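Local coordinates for phosphotriesterase homology protein (Escherichia coli, PDB 1BF6) that hydrolyses phosphorylated glyceryl acetates, as well as aromatic acetates and propionates, at a site that binds two zinc ions, at residues I122-T127 / V139-A143; G151-T156 / S179-V183. All blocks are in the same frame, centred on the assembly; numbering follows the deposited sequence.

Contact 1 (I122-T127 / V139-A143). With ZN (zinc ion), chain C; ZN (zinc ion), chain D.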
ATOM      1  N   ILE A 122       8.876   4.118   1.308  1.00  6.99           N
ATOM      2  CA  ILE A 122       8.750   5.132   0.245  1.00  7.79           C
ATOM      3  C   ILE A 122       7.514   4.644  -0.482  1.00  6.42           C
ATOM      4  O   ILE A 122       7.550   3.647  -1.214  1.00  6.76           O
ATOM      5  CB  ILE A 122       9.962   5.122  -0.704  1.00  7.88           C
ATOM      6  CG1 ILE A 122      11.232   5.512   0.065  1.00  8.59           C
ATOM      7  CG2 ILE A 122       9.694   6.025  -1.915  1.00  5.51           C
ATOM      8  CD1 ILE A 122      12.483   4.982  -0.565  1.00  6.91           C
ATOM      9  N   ALA A 123       6.428   5.391  -0.350  1.00  6.94           N
ATOM     10  CA  ALA A 123       5.173   4.877  -0.915  1.00  8.40           C
ATOM     11  C   ALA A 123       4.085   5.956  -0.957  1.00  9.27           C
ATOM     12  O   ALA A 123       4.301   6.945  -0.295  1.00  7.72           O
ATOM     13  CB  ALA A 123       4.646   3.830   0.091  1.00  8.19           C
ATOM     14  N   GLU A 124       2.826   5.811  -1.375  1.00  7.72           N
ATOM     15  CA  GLU A 124       2.506   5.068  -2.513  1.00  7.79           C
ATOM     16  C   GLU A 124       2.957   5.796  -3.785  1.00 10.45           C
ATOM     17  O   GLU A 124       2.461   6.918  -3.946  1.00 10.06           O
ATOM     18  CB  GLU A 124       1.115   4.425  -2.753  1.00  7.73           C
ATOM     19  CG  GLU A 124      -0.026   5.464  -2.783  1.00  7.70           C
ATOM     20  CD  GLU A 124      -1.347   4.638  -3.035  1.00  6.55           C
ATOM     21  OE1 GLU A 124      -1.127   4.129  -4.094  1.00  9.06           O
ATOM     22  OE2 GLU A 124      -2.003   4.955  -2.068  1.00  4.46           O
ATOM     23  N   ILE A 125       3.996   5.322  -4.463  1.00 10.62           N
ATOM     24  CA  ILE A 125       4.453   6.031  -5.641  1.00 10.69           C
ATOM     25  C   ILE A 125       3.791   5.442  -6.863  1.00 10.56           C
ATOM     26  O   ILE A 125       3.944   4.259  -7.173  1.00 10.44           O
ATOM     27  CB  ILE A 125       6.008   6.119  -5.701  1.00 11.31           C
ATOM     28  CG1 ILE A 125       6.643   4.747  -5.836  1.00 13.44           C
ATOM     29  CG2 ILE A 125       6.538   6.767  -4.396  1.00 12.67           C
ATOM     30  CD1 ILE A 125       8.158   4.818  -6.074  1.00 15.11           C
ATOM     31  N   GLY A 126       2.980   6.265  -7.520  1.00  9.34           N
ATOM     32  CA  GLY A 126       2.250   5.770  -8.665  1.00  8.85           C
ATOM     33  C   GLY A 126       2.516   6.288 -10.056  1.00 10.39           C
ATOM     34  O   GLY A 126       3.264   7.247 -10.285  1.00  8.45           O
ATOM     35  N   THR A 127       1.927   5.571 -11.000  1.00  8.90           N
ATOM     36  CA  THR A 127       1.999   5.916 -12.401  1.00 11.15           C
ATOM     37  C   THR A 127       0.555   6.021 -12.898  1.00 11.85           C
ATOM     38  O   THR A 127      -0.381   5.528 -12.245  1.00  9.47           O
ATOM     39  CB  THR A 127       2.795   4.876 -13.217  1.00 11.84           C
ATOM     40  OG1 THR A 127       2.315   3.559 -12.922  1.00 12.79           O
ATOM     41  CG2 THR A 127       4.297   4.967 -12.893  1.00  8.12           C
ATOM     42  N   VAL A 139       9.752  11.070 -10.243  1.00  7.72           N
ATOM     43  CA  VAL A 139       9.454  10.662  -8.870  1.00  6.84           C
ATOM     44  C   VAL A 139      10.007   9.236  -8.602  1.00  4.40           C
ATOM     45  O   VAL A 139      10.587   8.988  -7.553  1.00  7.66           O
ATOM     46  CB  VAL A 139       7.931  10.767  -8.559  1.00  6.25           C
ATOM     47  CG1 VAL A 139       7.585  10.005  -7.263  1.00  5.55           C
ATOM     48  CG2 VAL A 139       7.541  12.249  -8.384  1.00  6.38           C
ATOM     49  N   PHE A 140       9.838   8.324  -9.552  1.00  6.24           N
ATOM     50  CA  PHE A 140      10.361   6.970  -9.396  1.00  7.27           C
ATOM     51  C   PHE A 140      11.900   6.962  -9.308  1.00  7.84           C
ATOM     52  O   PHE A 140      12.483   6.173  -8.560  1.00  6.13           O
ATOM     53  CB  PHE A 140       9.868   6.066 -10.519  1.00  6.99           C
ATOM     54  CG  PHE A 140       8.587   5.337 -10.187  1.00 10.10           C
ATOM     55  CD1 PHE A 140       7.375   6.021 -10.123  1.00 10.97           C
ATOM     56  CD2 PHE A 140       8.601   3.974  -9.889  1.00 10.02           C
ATOM     57  CE1 PHE A 140       6.189   5.362  -9.761  1.00 12.76           C
ATOM     58  CE2 PHE A 140       7.419   3.305  -9.527  1.00 10.59           C
ATOM     59  CZ  PHE A 140       6.211   4.002  -9.462  1.00  9.79           C
ATOM     60  N   ILE A 141      12.563   7.853 -10.046  1.00  7.52           N
ATOM     61  CA  ILE A 141      14.029   7.920  -9.974  1.00  6.95           C
ATOM     62  C   ILE A 141      14.449   8.440  -8.595  1.00  6.65           C
ATOM     63  O   ILE A 141      15.383   7.915  -7.979  1.00  7.00           O
ATOM     64  CB  ILE A 141      14.625   8.775 -11.119  1.00  6.42           C
ATOM     65  CG1 ILE A 141      14.373   8.064 -12.441  1.00  6.79           C
ATOM     66  CG2 ILE A 141      16.140   8.976 -10.904  1.00  7.14           C
ATOM     67  CD1 ILE A 141      14.571   8.910 -13.669  1.00  7.11           C
ATOM     68  N   ALA A 142      13.721   9.436  -8.086  1.00  6.38           N
ATOM     69  CA  ALA A 142      13.988   9.994  -6.772  1.00  5.18           C
ATOM     70  C   ALA A 142      13.784   8.907  -5.714  1.00  6.20           C
ATOM     71  O   ALA A 142      14.538   8.827  -4.753  1.00  5.32           O
ATOM     72  CB  ALA A 142      13.061  11.174  -6.497  1.00  7.52           C
ATOM     73  N   ALA A 143      12.752   8.084  -5.904  1.00  5.13           N
ATOM     74  CA  ALA A 143      12.448   6.999  -4.969  1.00  6.02           C
ATOM     75  C   ALA A 143      13.630   6.020  -4.943  1.00  4.86           C
ATOM     76  O   ALA A 143      14.088   5.628  -3.871  1.00  5.10           O
ATOM     77  CB  ALA A 143      11.155   6.285  -5.385  1.00  5.08           C
TER
HETATM   78 ZN    ZN C   1      -3.973   3.684  -1.669  1.00 12.00          ZN
HETATM   79 ZN    ZN D 293      -3.080   3.507  -4.893  1.00 15.00          ZN
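Ile122 and Ile125 meet Ala143 and Phe140 where the strand 122-126 runs roughly antiparallel to the helical turn 139-143, the segment axes inclined at 143° and 9.2 Å apart at their closest. No hydrogen bond crosses the interface, and its 310 Å² of buried surface comes chiefly from apolar groups. Ile125 and Phe140 carry most of it, with equal shares. Ile125 CG1 lies between the backbone N and the carbonyl carbon (chi1 64°), and the extended second torsion carries CD1 out over the Phe140 ring. There Ile125 CD1 stands 3.8 Å from the centroid of the Phe140 ring and 10° off the normal, a CH-pi contact made squarely over one face. Ile125 CD1 is also pressed against Ala143 CB at 3.4 Å, tighter than usual for two carbons, so it is held between the ring and the methyl of Ala143. At the ring edge, in plane, Gly126 O lies 3.5 Å from Phe140 CE1. Ile125 O comes to 3.2 Å from Phe140 CZ from above the plane, on the side of Ile125 CD1. Thr127 CG2 reaches Phe140 CE1 obliquely at 3.7 Å, while Thr127 OG1 is hydrogen-bonded to Gln167 NE2. Further back along the strand, Ile122 CG2 rests on Ala143 CB at 3.8 Å. Glu124 sends its side chain to the metal centre instead: OE2 binds one zinc and OE1 the other, bridging the pair, with His11, His13 and Asp242 completing the first site and His157 and His185 the second. A cis peptide joins Ala123 to Glu124. In the fold, the strand pairs with strand 154-157 through backbone bonds of Ile122 and Ile125, helix 164-173 packs on Phe140 through Gln167, Leu170 and Leu171, and helix 97-109 meets Ile122 through Ile108.

Contact 2 (G151-T156 / S179-V183)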
ATOM      1  N   GLY A 151      17.777   2.234   2.245  1.00  7.64           N
ATOM      2  CA  GLY A 151      17.423   0.828   2.250  1.00  9.02           C
ATOM      3  C   GLY A 151      15.940   0.580   2.504  1.00 10.23           C
ATOM      4  O   GLY A 151      15.512  -0.569   2.445  1.00 11.37           O
ATOM      5  N   ARG A 152      15.158   1.624   2.795  1.00  8.33           N
ATOM      6  CA  ARG A 152      13.720   1.425   3.035  1.00  8.82           C
ATOM      7  C   ARG A 152      13.051   0.976   1.735  1.00  8.24           C
ATOM      8  O   ARG A 152      13.374   1.473   0.644  1.00  9.67           O
ATOM      9  CB  ARG A 152      13.050   2.676   3.611  1.00  8.31           C
ATOM     10  CG  ARG A 152      13.614   3.153   4.950  1.00 12.22           C
ATOM     11  CD  ARG A 152      13.816   2.023   5.955  1.00 17.00           C
ATOM     12  NE  ARG A 152      12.574   1.328   6.283  1.00 21.52           N
ATOM     13  CZ  ARG A 152      12.480   0.021   6.539  1.00 24.59           C
ATOM     14  NH1 ARG A 152      13.559  -0.751   6.511  1.00 24.38           N
ATOM     15  NH2 ARG A 152      11.293  -0.523   6.788  1.00 22.43           N
ATOM     16  N   PRO A 153      12.111   0.022   1.823  1.00  6.27           N
ATOM     17  CA  PRO A 153      11.439  -0.475   0.621  1.00  6.17           C
ATOM     18  C   PRO A 153      10.526   0.524  -0.099  1.00  3.96           C
ATOM     19  O   PRO A 153      10.184   1.586   0.431  1.00  6.80           O
ATOM     20  CB  PRO A 153      10.681  -1.706   1.146  1.00  8.12           C
ATOM     21  CG  PRO A 153      10.315  -1.319   2.495  1.00  6.17           C
ATOM     22  CD  PRO A 153      11.573  -0.633   3.029  1.00  9.43           C
ATOM     23  N   ILE A 154      10.222   0.201  -1.343  1.00  5.25           N
ATOM     24  CA  ILE A 154       9.361   1.017  -2.198  1.00  5.67           C
ATOM     25  C   ILE A 154       8.042   0.269  -2.437  1.00  6.71           C
ATOM     26  O   ILE A 154       8.042  -0.912  -2.779  1.00  7.72           O
ATOM     27  CB  ILE A 154      10.070   1.290  -3.551  1.00  7.92           C
ATOM     28  CG1 ILE A 154      11.299   2.176  -3.307  1.00  5.90           C
ATOM     29  CG2 ILE A 154       9.104   1.878  -4.585  1.00  4.27           C
ATOM     30  CD1 ILE A 154      12.228   2.270  -4.495  1.00  8.45           C
ATOM     31  N   SER A 155       6.929   0.975  -2.263  1.00  7.31           N
ATOM     32  CA  SER A 155       5.591   0.413  -2.459  1.00  7.60           C
ATOM     33  C   SER A 155       4.877   1.292  -3.486  1.00  6.40           C
ATOM     34  O   SER A 155       4.711   2.490  -3.270  1.00  7.92           O
ATOM     35  CB  SER A 155       4.840   0.399  -1.128  1.00  8.27           C
ATOM     36  OG  SER A 155       3.547  -0.157  -1.290  1.00  7.94           O
ATOM     37  N   THR A 156       4.434   0.689  -4.582  1.00  6.40           N
ATOM     38  CA  THR A 156       3.819   1.451  -5.667  1.00  8.34           C
ATOM     39  C   THR A 156       2.293   1.423  -5.841  1.00  9.51           C
ATOM     40  O   THR A 156       1.592   0.650  -5.192  1.00  8.72           O
ATOM     41  CB  THR A 156       4.439   1.036  -7.022  1.00  6.88           C
ATOM     42  OG1 THR A 156       3.800  -0.154  -7.495  1.00  6.05           O
ATOM     43  CG2 THR A 156       5.964   0.777  -6.888  1.00  8.22           C
ATOM     44  N   SER A 179      13.581  -7.076  -5.012  1.00  9.59           N
ATOM     45  CA  SER A 179      13.002  -7.796  -3.881  1.00 10.48           C
ATOM     46  C   SER A 179      12.617  -6.793  -2.792  1.00 10.32           C
ATOM     47  O   SER A 179      11.969  -7.142  -1.804  1.00 10.18           O
ATOM     48  CB  SER A 179      13.987  -8.835  -3.326  1.00 11.50           C
ATOM     49  OG  SER A 179      15.053  -8.221  -2.619  1.00 12.94           O
ATOM     50  N   ARG A 180      13.030  -5.539  -2.981  1.00  9.66           N
ATOM     51  CA  ARG A 180      12.725  -4.475  -2.028  1.00  8.35           C
ATOM     52  C   ARG A 180      11.588  -3.574  -2.549  1.00  6.99           C
ATOM     53  O   ARG A 180      11.310  -2.514  -1.987  1.00  7.72           O
ATOM     54  CB  ARG A 180      13.990  -3.668  -1.724  1.00 10.18           C
ATOM     55  CG  ARG A 180      15.163  -4.525  -1.207  1.00  9.66           C
ATOM     56  CD  ARG A 180      14.809  -5.247   0.108  1.00  8.45           C
ATOM     57  NE  ARG A 180      14.601  -4.311   1.212  1.00 12.90           N
ATOM     58  CZ  ARG A 180      13.567  -4.335   2.055  1.00 15.94           C
ATOM     59  NH1 ARG A 180      12.619  -5.263   1.946  1.00 16.42           N
ATOM     60  NH2 ARG A 180      13.449  -3.387   2.976  1.00 18.66           N
ATOM     61  N   VAL A 181      10.922  -4.039  -3.604  1.00  7.86           N
ATOM     62  CA  VAL A 181       9.800  -3.331  -4.226  1.00  7.31           C
ATOM     63  C   VAL A 181       8.527  -4.207  -4.182  1.00  8.63           C
ATOM     64  O   VAL A 181       8.584  -5.419  -4.413  1.00  7.77           O
ATOM     65  CB  VAL A 181      10.102  -3.018  -5.718  1.00  6.48           C
ATOM     66  CG1 VAL A 181       8.911  -2.325  -6.382  1.00  5.29           C
ATOM     67  CG2 VAL A 181      11.360  -2.149  -5.837  1.00  4.88           C
ATOM     68  N   THR A 182       7.395  -3.588  -3.867  1.00  8.12           N
ATOM     69  CA  THR A 182       6.110  -4.286  -3.854  1.00  7.94           C
ATOM     70  C   THR A 182       5.158  -3.486  -4.764  1.00  7.39           C
ATOM     71  O   THR A 182       5.015  -2.276  -4.603  1.00  7.73           O
ATOM     72  CB  THR A 182       5.556  -4.467  -2.420  1.00 10.02           C
ATOM     73  OG1 THR A 182       4.353  -5.244  -2.478  1.00 11.32           O
ATOM     74  CG2 THR A 182       5.280  -3.133  -1.733  1.00  8.98           C
ATOM     75  N   VAL A 183       4.590  -4.154  -5.765  1.00  7.21           N
ATOM     76  CA  VAL A 183       3.702  -3.521  -6.748  1.00  7.26           C
ATOM     77  C   VAL A 183       2.229  -3.509  -6.308  1.00  8.58           C
ATOM     78  O   VAL A 183       1.594  -4.561  -6.192  1.00  8.08           O
ATOM     79  CB  VAL A 183       3.830  -4.211  -8.126  1.00  7.83           C
ATOM     80  CG1 VAL A 183       2.943  -3.528  -9.156  1.00  7.62           C
ATOM     81  CG2 VAL A 183       5.280  -4.176  -8.597  1.00  9.09           C
TER
HETATM   82  O   HOH W   1      16.910  -2.700   1.632  1.00 28.74           O
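Arg180 folds back on Pro153 because its chain, with CG set beside the backbone N, bends at the next two torsions (chi2 -61°, chi3 -66°), which lays the guanidinium beside the proline ring instead of extending it outward. Pro153 CB lies over one face of the group, and Pro153 CD comes to 3.3 Å from Arg180 NH2. A water in the guanidinium plane accepts from Arg180 NE at 2.8 Å and donates to Gly151 O at 2.7 Å, tying the arginine to the residue that leaves the preceding helix with positive phi. NH1 is taken by Phe289 O, and the ring of Phe289 adds a cation-pi contact. The guanidinium of Arg152 is nearby, its NH1 4.4 Å from Arg180 NH2; these like charges do not touch, and Arg152 is anchored by Gly120 O and Phe290 O.

Beyond this end the strand segments 154-156 and 181-183 run parallel, their axes 11° apart. Three nearly linear bonds form the ladder: Ile154 N to Arg180 O, Thr182 N to Ile154 O and Thr156 N to Thr182 O, each 3.0 Å. Ile154 and Val181 share one face of the sheet, where Leu171 of helix 164-173 packs on both. On the other face Thr182 CG2 meets Ser155 OG at 3.5 Å. Thr156 OG1, hydrogen-bonded to Gln167, approaches Val183 CA.

Adjacent parallel strands connected through helix 164-173 make a beta-alpha-beta unit, the repeating element of the TIM barrel to which this family belongs, and Arg180 is one of the residues that bind beta-D-glucose.

Both segments of contact 1 precede those of contact 2 along the chain; the contact centres are 10 Å apart. Helix 134-150 of contact 1 leads through residues 151-153 into strand 154-157 of contact 2. Strands 122-126, 154-157 and 181-183 are consecutive neighbours in one parallel sheet, and the middle one joins the contacts directly: Ile122 O lies 2.9 Å from Ser155 N and Ile122 N 3.0 Å from Pro153 O, both probable hydrogen bonds, while Ile125 CD1 packs on Ile154 CG2. Two successive beta-alpha-beta units thus share a strand, setting Glu124 beside strand 154-157, which ends in the zinc ligand His157, with Arg180 of the glucose site at the opposite, N-terminal end of the strands from the zincs.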